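Local atomic coordinates of dTDP-4-dehydrorhamnose reductase (Sulfolobus tokodaii, PDB entry 2GGS), a protein that binds NADPH and probably reduces dTDP-4-dehydrorhamnose, the last step in making dTDP-L-rhamnose. Residues A[178-183]-A[245-250]; A[106-111]-A[150-155]; A[163-168]-A[225-230]. One frame throughout, in Å; residues are numbered along the deposited sequence.

Interaction 1 of 3, residues A[178-183]-A[245-250]; sequences KGYYSP and PYDSSL
Segments 178-183 and 245-250 run almost parallel, their end-to-end directions 11° apart, and a single bridge joins them where Tyr-180 offers both its backbone groups. Its N donates to Tyr-246 O, in the carbonyl plane (2.8 Å); its O accepts from Ser-248 N (3.0 Å). A side chain on Gly-179 would run straight into Tyr-246 O. In Tyr-180, chi1 -61° sets CG anti to the carbonyl carbon and lays the ring alongside that of Tyr-246, both pointing the same way. Its CE1 edge addresses the face of Tyr-246 in an offset edge-to-face pair, planes 79° apart, with CE1 lying 3.6 Å from Tyr-246 OH. Lys-178 O approaches CE1 of Tyr-246 at 3.3 Å. Strand 180-181 also pairs antiparallel with strand 212-213, so segment 245-250, itself a loop, runs along a strand of a two-stranded sheet outside the seven-stranded Rossmann sheet, and the side chain of Tyr-181 comes within about 6 Å of the bound NADPH. Asp-247 sets its carboxylate against CB of Tyr-180 (OD1 to CB 3.4 Å). The same OD1 forms an Asx turn, taking Ser-249 N nearly along its C-O axis and Ser-249 OG from the syn side (2.6 Å), while OD2 forms a salt bridge with Arg-211, whose cation also meets the Tyr-180 ring. A water hydrogen-bonds to Tyr-180 O, Pro-245 O and Ser-248 OG, bridging the two chains, and that serine hydroxyl is further bonded to Asp-108. At the far end, Leu-250 N donates to Ser-182 OG over 3.3 Å.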
loop_
_atom_site.group_PDB
_atom_site.type_symbol
_atom_site.label_atom_id
_atom_site.label_comp_id
_atom_site.label_asym_id
_atom_site.label_seq_id
_atom_site.Cartn_x
_atom_site.Cartn_y
_atom_site.Cartn_z
ATOM N N LYS A 178 -6.975 -0.546 -19.626
ATOM C CA LYS A 178 -7.310 0.838 -19.965
ATOM C C LYS A 178 -7.829 1.571 -18.737
ATOM O O LYS A 178 -9.013 1.470 -18.402
ATOM C CB LYS A 178 -8.343 0.905 -21.102
ATOM C CG LYS A 178 -8.628 2.327 -21.635
ATOM C CD LYS A 178 -9.659 2.267 -22.776
ATOM C CE LYS A 178 -10.283 3.593 -23.107
ATOM N NZ LYS A 178 -11.493 3.324 -23.950
ATOM N N GLY A 179 -6.933 2.319 -18.094
ATOM C CA GLY A 179 -7.286 3.120 -16.929
ATOM C C GLY A 179 -6.030 3.694 -16.308
ATOM O O GLY A 179 -4.914 3.333 -16.714
ATOM N N TYR A 180 -6.225 4.547 -15.308
ATOM C CA TYR A 180 -5.174 5.437 -14.757
ATOM C C TYR A 180 -4.997 4.965 -13.329
ATOM O O TYR A 180 -6.001 4.712 -12.642
ATOM C CB TYR A 180 -5.565 6.873 -14.877
ATOM C CG TYR A 180 -5.749 7.264 -16.337
ATOM C CD1 TYR A 180 -6.943 7.002 -16.970
ATOM C CD2 TYR A 180 -4.719 7.888 -17.053
ATOM C CE1 TYR A 180 -7.133 7.316 -18.283
ATOM C CE2 TYR A 180 -4.897 8.238 -18.422
ATOM C CZ TYR A 180 -6.120 7.946 -19.008
ATOM O OH TYR A 180 -6.372 8.277 -20.332
ATOM N N TYR A 181 -3.791 5.022 -12.808
ATOM C CA TYR A 181 -3.557 5.332 -11.415
ATOM C C TYR A 181 -2.310 6.132 -11.070
ATOM O O TYR A 181 -1.806 6.865 -11.924
ATOM C CB TYR A 181 -3.484 3.885 -10.789
ATOM C CG TYR A 181 -2.246 3.018 -11.171
ATOM C CD1 TYR A 181 -1.649 3.090 -12.453
ATOM C CD2 TYR A 181 -1.719 2.096 -10.262
ATOM C CE1 TYR A 181 -0.530 2.331 -12.792
ATOM C CE2 TYR A 181 -0.613 1.295 -10.595
ATOM C CZ TYR A 181 -0.014 1.416 -11.860
ATOM O OH TYR A 181 1.104 0.657 -12.152
ATOM N N SER A 182 -1.804 6.007 -9.831
ATOM C CA SER A 182 -0.691 6.834 -9.411
ATOM C C SER A 182 0.448 6.015 -8.728
ATOM O O SER A 182 0.699 6.164 -7.534
ATOM C CB SER A 182 -1.186 7.969 -8.479
ATOM O OG SER A 182 -2.067 7.462 -7.535
ATOM N N PRO A 183 1.157 5.201 -9.519
ATOM C CA PRO A 183 2.090 4.234 -8.931
ATOM C C PRO A 183 3.254 4.931 -8.215
ATOM O O PRO A 183 3.808 5.916 -8.727
ATOM C CB PRO A 183 2.594 3.447 -10.149
ATOM C CG PRO A 183 2.403 4.419 -11.330
ATOM C CD PRO A 183 1.103 5.095 -10.996
ATOM N N PRO A 245 -11.127 0.054 -10.662
ATOM C CA PRO A 245 -11.587 1.432 -10.931
ATOM C C PRO A 245 -10.910 1.986 -12.179
ATOM O O PRO A 245 -9.731 1.755 -12.398
ATOM C CB PRO A 245 -11.171 2.214 -9.662
ATOM C CG PRO A 245 -10.071 1.385 -9.042
ATOM C CD PRO A 245 -10.404 -0.054 -9.374
ATOM N N TYR A 246 -11.677 2.676 -13.017
ATOM C CA TYR A 246 -11.123 3.246 -14.265
ATOM C C TYR A 246 -9.967 4.230 -14.053
ATOM O O TYR A 246 -8.907 4.065 -14.642
ATOM C CB TYR A 246 -12.217 3.925 -15.080
ATOM C CG TYR A 246 -11.678 4.547 -16.347
ATOM C CD1 TYR A 246 -11.184 3.744 -17.377
ATOM C CD2 TYR A 246 -11.621 5.923 -16.493
ATOM C CE1 TYR A 246 -10.661 4.311 -18.544
ATOM C CE2 TYR A 246 -11.101 6.505 -17.659
ATOM C CZ TYR A 246 -10.635 5.682 -18.675
ATOM O OH TYR A 246 -10.136 6.229 -19.846
ATOM N N ASP A 247 -10.179 5.229 -13.215
ATOM C CA ASP A 247 -9.155 6.206 -12.878
ATOM C C ASP A 247 -9.102 6.361 -11.380
ATOM O O ASP A 247 -9.879 7.132 -10.794
ATOM C CB ASP A 247 -9.425 7.568 -13.539
ATOM C CG ASP A 247 -8.304 8.542 -13.312
ATOM O OD1 ASP A 247 -7.456 8.289 -12.424
ATOM O OD2 ASP A 247 -8.224 9.570 -14.030
ATOM N N SER A 248 -8.184 5.635 -10.755
ATOM C CA SER A 248 -8.051 5.728 -9.275
ATOM C C SER A 248 -6.883 6.642 -8.878
ATOM O O SER A 248 -6.431 6.670 -7.732
ATOM C CB SER A 248 -7.919 4.312 -8.687
ATOM O OG SER A 248 -6.735 3.701 -9.129
ATOM N N SER A 249 -6.409 7.467 -9.823
ATOM C CA SER A 249 -5.294 8.328 -9.490
ATOM C C SER A 249 -5.651 9.172 -8.268
ATOM O O SER A 249 -6.834 9.527 -8.067
ATOM C CB SER A 249 -4.919 9.232 -10.678
ATOM O OG SER A 249 -6.032 9.977 -11.087
ATOM N N LEU A 250 -4.625 9.473 -7.461
ATOM C CA LEU A 250 -4.785 10.317 -6.262
ATOM C C LEU A 250 -4.193 11.696 -6.437
ATOM O O LEU A 250 -3.177 11.861 -7.101
ATOM C CB LEU A 250 -4.119 9.676 -5.034
ATOM C CG LEU A 250 -4.620 8.268 -4.723
ATOM C CD1 LEU A 250 -3.871 7.885 -3.400
ATOM C CD2 LEU A 250 -6.143 8.282 -4.573
HETATM O O HOH W 1 -7.121 2.132 -11.279
#

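Interaction 2 of 3, residues A[106-111]-A[150-155]. With NDP (NADPH dihydro-nicotinamide-adenine-dinucleotide phosphate), chain C.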
loop_
_atom_site.group_PDB
_atom_site.type_symbol
_atom_site.label_atom_id
_atom_site.label_comp_id
_atom_site.label_asym_id
_atom_site.label_seq_id
_atom_site.Cartn_x
_atom_site.Cartn_y
_atom_site.Cartn_z
ATOM N N SER A 106 -3.598 2.759 3.477
ATOM C CA SER A 106 -4.782 2.431 2.721
ATOM C C SER A 106 -4.547 2.574 1.206
ATOM O O SER A 106 -3.399 2.642 0.746
ATOM C CB SER A 106 -5.994 3.235 3.216
ATOM O OG SER A 106 -7.230 2.764 2.666
ATOM N N THR A 107 -5.637 2.556 0.449
ATOM C CA THR A 107 -5.563 2.321 -1.008
ATOM C C THR A 107 -6.469 3.241 -1.828
ATOM O O THR A 107 -7.574 3.595 -1.415
ATOM C CB THR A 107 -5.869 0.816 -1.347
ATOM O OG1 THR A 107 -5.819 0.606 -2.771
ATOM C CG2 THR A 107 -7.251 0.397 -0.808
ATOM N N ASP A 108 -6.006 3.547 -3.044
ATOM C CA ASP A 108 -6.786 4.221 -4.059
ATOM C C ASP A 108 -8.004 3.419 -4.539
ATOM O O ASP A 108 -8.950 3.990 -5.070
ATOM C CB ASP A 108 -5.861 4.615 -5.241
ATOM C CG ASP A 108 -5.221 3.426 -5.943
ATOM O OD1 ASP A 108 -4.964 2.370 -5.305
ATOM O OD2 ASP A 108 -4.937 3.557 -7.160
ATOM N N TYR A 109 -7.999 2.079 -4.322
ATOM C CA TYR A 109 -9.159 1.253 -4.688
ATOM C C TYR A 109 -10.365 1.431 -3.744
ATOM O O TYR A 109 -11.392 0.812 -3.943
ATOM C CB TYR A 109 -8.781 -0.250 -4.811
ATOM C CG TYR A 109 -8.029 -0.593 -6.075
ATOM C CD1 TYR A 109 -7.391 0.423 -6.846
ATOM C CD2 TYR A 109 -7.962 -1.910 -6.538
ATOM C CE1 TYR A 109 -6.701 0.110 -8.023
ATOM C CE2 TYR A 109 -7.254 -2.231 -7.721
ATOM C CZ TYR A 109 -6.632 -1.212 -8.448
ATOM O OH TYR A 109 -5.922 -1.489 -9.610
ATOM N N VAL A 110 -10.249 2.272 -2.715
ATOM C CA VAL A 110 -11.486 2.665 -2.013
ATOM C C VAL A 110 -12.384 3.568 -2.863
ATOM O O VAL A 110 -13.531 3.759 -2.492
ATOM C CB VAL A 110 -11.269 3.348 -0.629
ATOM C CG1 VAL A 110 -10.390 2.471 0.322
ATOM C CG2 VAL A 110 -10.711 4.785 -0.788
ATOM N N PHE A 111 -11.863 4.135 -3.964
ATOM C CA PHE A 111 -12.679 5.024 -4.848
ATOM C C PHE A 111 -13.247 4.286 -6.058
ATOM O O PHE A 111 -12.681 3.269 -6.484
ATOM C CB PHE A 111 -11.836 6.225 -5.296
ATOM C CG PHE A 111 -11.360 7.076 -4.149
ATOM C CD1 PHE A 111 -12.252 7.920 -3.479
ATOM C CD2 PHE A 111 -10.021 7.026 -3.725
ATOM C CE1 PHE A 111 -11.822 8.697 -2.383
ATOM C CE2 PHE A 111 -9.561 7.827 -2.668
ATOM C CZ PHE A 111 -10.464 8.656 -1.982
ATOM N N ARG A 150 -3.380 7.118 2.261
ATOM C CA ARG A 150 -3.859 6.370 1.087
ATOM C C ARG A 150 -2.773 6.442 0.015
ATOM O O ARG A 150 -2.201 7.495 -0.238
ATOM C CB ARG A 150 -5.137 6.943 0.516
ATOM C CG ARG A 150 -6.306 6.986 1.501
ATOM C CD ARG A 150 -7.644 7.057 0.734
ATOM N NE ARG A 150 -8.815 7.124 1.609
ATOM C CZ ARG A 150 -9.539 8.232 1.805
ATOM N NH1 ARG A 150 -9.205 9.388 1.203
ATOM N NH2 ARG A 150 -10.592 8.193 2.608
ATOM N N THR A 151 -2.529 5.318 -0.632
ATOM C CA THR A 151 -1.489 5.260 -1.680
ATOM C C THR A 151 -1.998 4.409 -2.849
ATOM O O THR A 151 -3.111 3.843 -2.791
ATOM C CB THR A 151 -0.145 4.811 -1.100
ATOM O OG1 THR A 151 0.928 5.036 -2.029
ATOM C CG2 THR A 151 -0.180 3.357 -0.716
ATOM N N SER A 152 -1.188 4.317 -3.894
ATOM C CA SER A 152 -1.627 3.722 -5.157
ATOM C C SER A 152 -0.477 2.928 -5.767
ATOM O O SER A 152 0.634 3.429 -5.844
ATOM C CB SER A 152 -2.060 4.838 -6.115
ATOM O OG SER A 152 -2.337 4.348 -7.404
ATOM N N GLY A 153 -0.754 1.708 -6.234
ATOM C CA GLY A 153 0.174 1.028 -7.137
ATOM C C GLY A 153 1.579 0.869 -6.594
ATOM O O GLY A 153 2.562 1.011 -7.316
ATOM N N ILE A 154 1.711 0.515 -5.306
ATOM C CA ILE A 154 3.035 0.262 -4.750
ATOM C C ILE A 154 3.752 -0.798 -5.551
ATOM O O ILE A 154 3.218 -1.901 -5.749
ATOM C CB ILE A 154 3.001 -0.219 -3.272
ATOM C CG1 ILE A 154 2.295 0.812 -2.372
ATOM C CG2 ILE A 154 4.428 -0.455 -2.757
ATOM C CD1 ILE A 154 2.173 0.325 -0.891
ATOM N N PHE A 155 4.984 -0.486 -5.942
ATOM C CA PHE A 155 5.802 -1.468 -6.667
ATOM C C PHE A 155 7.220 -1.607 -6.160
ATOM O O PHE A 155 7.860 -0.663 -5.731
ATOM C CB PHE A 155 5.777 -1.225 -8.175
ATOM C CG PHE A 155 6.477 0.069 -8.601
ATOM C CD1 PHE A 155 5.732 1.233 -8.756
ATOM C CD2 PHE A 155 7.843 0.092 -8.862
ATOM C CE1 PHE A 155 6.347 2.441 -9.131
ATOM C CE2 PHE A 155 8.481 1.299 -9.271
ATOM C CZ PHE A 155 7.730 2.467 -9.403
HETATM P PA NDP C . 2.473 -6.885 0.181
HETATM O O1A NDP C . 1.510 -7.794 -0.462
HETATM O O2A NDP C . 3.819 -6.893 -0.440
HETATM O O5B NDP C . 2.640 -7.196 1.721
HETATM C C5B NDP C . 1.538 -7.640 2.493
HETATM C C4B NDP C . 2.066 -7.784 3.897
HETATM O O4B NDP C . 0.952 -8.088 4.740
HETATM C C3B NDP C . 3.124 -8.866 4.038
HETATM O O3B NDP C . 4.128 -8.397 4.897
HETATM C C2B NDP C . 2.324 -9.987 4.715
HETATM O O2B NDP C . 3.198 -10.744 5.496
HETATM C C1B NDP C . 1.381 -9.155 5.573
HETATM N N9A NDP C . 0.216 -9.939 5.994
HETATM C C8A NDP C . -0.807 -10.381 5.210
HETATM N N7A NDP C . -1.668 -11.093 5.992
HETATM C C5A NDP C . -1.180 -11.092 7.245
HETATM C C6A NDP C . -1.632 -11.671 8.437
HETATM N N6A NDP C . -2.723 -12.486 8.434
HETATM N N1A NDP C . -0.854 -11.488 9.548
HETATM C C2A NDP C . 0.327 -10.756 9.553
HETATM N N3A NDP C . 0.770 -10.206 8.374
HETATM C C4A NDP C . 0.025 -10.386 7.258
HETATM O O3 NDP C . 1.704 -5.457 0.161
HETATM P PN NDP C . 2.360 -3.999 -0.114
HETATM O O1N NDP C . 3.604 -3.770 0.586
HETATM O O2N NDP C . 2.273 -3.885 -1.588
HETATM O O5D NDP C . 1.187 -3.083 0.473
HETATM C C5D NDP C . 1.377 -2.361 1.685
HETATM C C4D NDP C . 0.113 -1.617 2.096
HETATM O O4D NDP C . -0.217 -0.710 1.069
HETATM C C3D NDP C . -1.112 -2.504 2.295
HETATM O O3D NDP C . -1.841 -1.865 3.308
HETATM C C2D NDP C . -1.852 -2.405 0.984
HETATM O O2D NDP C . -3.229 -2.689 1.167
HETATM C C1D NDP C . -1.566 -0.922 0.645
HETATM N N1N NDP C . -1.699 -0.683 -0.797
HETATM C C2N NDP C . -1.053 -1.538 -1.648
HETATM C C3N NDP C . -0.964 -1.280 -3.009
HETATM C C7N NDP C . -0.241 -2.252 -3.884
HETATM O O7N NDP C . -0.352 -2.117 -5.283
HETATM N N7N NDP C . 0.478 -3.230 -3.338
HETATM C C4N NDP C . -1.601 -0.036 -3.602
HETATM C C5N NDP C . -2.321 0.829 -2.595
HETATM C C6N NDP C . -2.321 0.467 -1.243
HETATM P P2B NDP C . 3.744 -12.235 5.012
HETATM O O1X NDP C . 4.923 -12.418 5.880
HETATM O O2X NDP C . 4.059 -12.187 3.555
HETATM O O3X NDP C . 2.645 -13.303 5.249
HETATM O O HOH W 2 -3.405 0.506 -6.312
#
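Asp-108 OD2 is gripped by two hydroxyls, Ser-152 OG at 2.7 Å and that of Ser-248. Ser-152 comes from well above the carboxylate plane, and its oxygen also receives Ser-182 N. The segments begin on the C-terminal ends of parallel strands 101-107 and 147-151, joined through helix 129-141 as a beta-alpha-beta unit of the Rossmann fold, and run on into turns. Thr-151 N donates to Ser-106 O, and Asp-108 N to Thr-151 O (2.9 Å). The carboxylate, with CG lodged between the backbone N and the carbonyl carbon (chi1 62°), turns its OD1 to a water that accepts from Gly-153 N. With an alanine in place of Asp-108, the hydroxyls of Ser-152 and Ser-248 would probably lose their shared acceptor, and the water its firm placing. On the sheet face of Ser-106 and Arg-150, Phe-111 stands its CZ edge over the guanidinium face, the planes 79° apart and Phe-111 CZ 3.5 Å from Arg-150 NH1. Glu-138 pairs with Arg-150 NE and also binds Ser-106 OG. The strand ends border the nicotinamide: Thr-151 O lies 3.1 Å from NADPH C5N, and Gly-153 N approaches C4N, the hydride-bearing carbon, to 3.3 Å.

Interaction 3 of 3, residues A[163-168]-A[225-230]; sequences YVYKTL and FNLPGE
Leu-227 pushes its CD1 methyl into the hollow between Tyr-165 and Leu-168, one turn apart on helix 160-169. The methyl touches Tyr-165 O (3.6 Å) at the floor of this hollow, with Tyr-165 CD1 and Leu-168 CB (each 3.8 Å from it) as the walls. Tyr-165 throws its ring out along the helix side with CG anti to the backbone N (chi1 -178°), and there the ring meets Phe-225. The arrangement is T-shaped: the CD1-CE1 edge of Tyr-165 points at the face of Phe-225, planes 87° apart and centroids 5.5 Å apart. Phe-225 is the residue that breaks from helix 214-224, and the loop it starts runs on into strand 231-234, which pairs in parallel with strand 174-177. The contact therefore packs the helix preceding one strand of this two-stranded sheet against the loop leading into the other, its centre about 24 Å from the centre of the chain. Tyr-165 also touches Ile-221 of helix 214-224, and Lys-222 reaches Leu-227 O. Nearer the helix end Leu-168 is itself the bump: its CD2 methyl sits in the curve of the loop, 3.4 Å from both Gly-229 O and Glu-230 O. Pro-228 CD and CG rest against Leu-168 O, CD 3.2 Å from it. No hydrogen bond spans the segments here, and Leu-168 O and Pro-228 O, both acceptors, lie 3.1 Å apart without bonding. Gly-229 passes so near that a CB on it would strike Leu-168 O.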
loop_
_atom_site.group_PDB
_atom_site.type_symbol
_atom_site.label_atom_id
_atom_site.label_comp_id
_atom_site.label_asym_id
_atom_site.label_seq_id
_atom_site.Cartn_x
_atom_site.Cartn_y
_atom_site.Cartn_z
ATOM N N TYR A 163 5.504 -7.081 -13.418
ATOM C CA TYR A 163 4.782 -7.943 -14.347
ATOM C C TYR A 163 5.137 -7.551 -15.793
ATOM O O TYR A 163 5.434 -8.418 -16.612
ATOM C CB TYR A 163 3.277 -7.862 -14.126
ATOM C CG TYR A 163 2.461 -8.255 -15.326
ATOM C CD1 TYR A 163 2.275 -9.611 -15.680
ATOM C CD2 TYR A 163 1.872 -7.282 -16.114
ATOM C CE1 TYR A 163 1.515 -9.960 -16.808
ATOM C CE2 TYR A 163 1.119 -7.611 -17.225
ATOM C CZ TYR A 163 0.942 -8.952 -17.573
ATOM O OH TYR A 163 0.176 -9.215 -18.702
ATOM N N VAL A 164 5.145 -6.251 -16.084
ATOM C CA VAL A 164 5.524 -5.774 -17.435
ATOM C C VAL A 164 6.949 -6.193 -17.805
ATOM O O VAL A 164 7.187 -6.742 -18.898
ATOM C CB VAL A 164 5.424 -4.226 -17.580
ATOM C CG1 VAL A 164 5.902 -3.797 -18.956
ATOM C CG2 VAL A 164 3.989 -3.745 -17.400
ATOM N N TYR A 165 7.901 -5.916 -16.913
ATOM C CA TYR A 165 9.333 -6.173 -17.179
ATOM C C TYR A 165 9.553 -7.654 -17.456
ATOM O O TYR A 165 10.178 -8.013 -18.468
ATOM C CB TYR A 165 10.237 -5.704 -16.020
ATOM C CG TYR A 165 11.737 -5.909 -16.257
ATOM C CD1 TYR A 165 12.503 -4.964 -16.944
ATOM C CD2 TYR A 165 12.374 -7.049 -15.798
ATOM C CE1 TYR A 165 13.884 -5.165 -17.167
ATOM C CE2 TYR A 165 13.731 -7.262 -16.002
ATOM C CZ TYR A 165 14.483 -6.326 -16.688
ATOM O OH TYR A 165 15.825 -6.570 -16.880
ATOM N N LYS A 166 9.034 -8.504 -16.567
ATOM C CA LYS A 166 9.229 -9.966 -16.674
ATOM C C LYS A 166 8.523 -10.539 -17.894
ATOM O O LYS A 166 9.103 -11.350 -18.612
ATOM C CB LYS A 166 8.790 -10.708 -15.391
ATOM C CG LYS A 166 9.246 -10.026 -14.098
ATOM C CD LYS A 166 9.465 -10.976 -12.920
ATOM C CE LYS A 166 10.938 -10.970 -12.493
ATOM N NZ LYS A 166 11.134 -11.435 -11.076
ATOM N N THR A 167 7.289 -10.106 -18.149
ATOM C CA THR A 167 6.508 -10.589 -19.290
ATOM C C THR A 167 7.161 -10.208 -20.634
ATOM O O THR A 167 7.353 -11.086 -21.502
ATOM C CB THR A 167 5.054 -10.079 -19.209
ATOM O OG1 THR A 167 4.462 -10.567 -18.003
ATOM C CG2 THR A 167 4.210 -10.536 -20.389
ATOM N N LEU A 168 7.508 -8.923 -20.792
ATOM C CA LEU A 168 8.071 -8.426 -22.062
ATOM C C LEU A 168 9.444 -8.988 -22.351
ATOM O O LEU A 168 9.762 -9.230 -23.510
ATOM C CB LEU A 168 8.134 -6.887 -22.121
ATOM C CG LEU A 168 6.809 -6.114 -22.075
ATOM C CD1 LEU A 168 7.057 -4.593 -22.212
ATOM C CD2 LEU A 168 5.811 -6.598 -23.129
ATOM N N PHE A 225 14.120 -0.349 -21.521
ATOM C CA PHE A 225 15.011 -1.522 -21.498
ATOM C C PHE A 225 15.034 -2.302 -22.801
ATOM O O PHE A 225 15.481 -3.465 -22.836
ATOM C CB PHE A 225 14.617 -2.430 -20.323
ATOM C CG PHE A 225 14.589 -1.712 -19.007
ATOM C CD1 PHE A 225 15.768 -1.222 -18.455
ATOM C CD2 PHE A 225 13.385 -1.502 -18.319
ATOM C CE1 PHE A 225 15.771 -0.538 -17.247
ATOM C CE2 PHE A 225 13.373 -0.820 -17.095
ATOM C CZ PHE A 225 14.590 -0.332 -16.562
ATOM N N ASN A 226 14.572 -1.653 -23.871
ATOM C CA ASN A 226 14.462 -2.247 -25.219
ATOM C C ASN A 226 13.918 -3.651 -25.199
ATOM O O ASN A 226 14.425 -4.537 -25.902
ATOM C CB ASN A 226 15.806 -2.230 -25.973
ATOM C CG ASN A 226 16.566 -0.942 -25.779
ATOM O OD1 ASN A 226 16.220 0.102 -26.342
ATOM N ND2 ASN A 226 17.612 -1.010 -24.985
ATOM N N LEU A 227 12.892 -3.859 -24.377
ATOM C CA LEU A 227 12.338 -5.185 -24.192
ATOM C C LEU A 227 11.566 -5.577 -25.430
ATOM O O LEU A 227 10.987 -4.717 -26.098
ATOM C CB LEU A 227 11.429 -5.215 -22.950
ATOM C CG LEU A 227 12.084 -5.056 -21.575
ATOM C CD1 LEU A 227 11.038 -5.122 -20.453
ATOM C CD2 LEU A 227 13.186 -6.108 -21.301
ATOM N N PRO A 228 11.555 -6.887 -25.752
ATOM C CA PRO A 228 10.741 -7.345 -26.874
ATOM C C PRO A 228 9.319 -7.491 -26.369
ATOM O O PRO A 228 8.966 -6.869 -25.362
ATOM C CB PRO A 228 11.353 -8.715 -27.226
ATOM C CG PRO A 228 11.966 -9.223 -25.919
ATOM C CD PRO A 228 12.304 -7.976 -25.093
ATOM N N GLY A 229 8.492 -8.268 -27.044
ATOM C CA GLY A 229 7.167 -8.542 -26.499
ATOM C C GLY A 229 6.274 -7.334 -26.607
ATOM O O GLY A 229 6.712 -6.201 -26.424
ATOM N N GLU A 230 5.006 -7.572 -26.865
ATOM C CA GLU A 230 4.087 -6.514 -27.218
ATOM C C GLU A 230 3.279 -6.026 -26.030
ATOM O O GLU A 230 2.986 -6.784 -25.099
ATOM C CB GLU A 230 3.140 -7.021 -28.298
ATOM C CG GLU A 230 2.058 -6.031 -28.711
ATOM C CD GLU A 230 1.093 -6.580 -29.755
ATOM O OE1 GLU A 230 1.085 -7.819 -29.974
ATOM O OE2 GLU A 230 0.340 -5.756 -30.344
#

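From the N terminus, segment 106-111 comes first; 38 residues on, including helix 129-141, it meets 150-155, closing interaction 2 within the Rossmann sheet. The chain then enters helix 160-169, opening interaction 3, and passes strand 174-177 to open interaction 1 at 178-183. Interaction 3 closes at 225-230 and interaction 1 only at 245-250, so these two loops cross, whereas interaction 2 precedes both in series. Interactions 1 and 2 touch, their centres 9 Å apart, with Pro-245 packed on Tyr-109 and Tyr-181 on Gly-153, joining the nicotinamide end of the Rossmann sheet to strand 180-181 and the loop before helix 253-258. Interaction 3 lies farther out, its centre 21 Å from that of interaction 1.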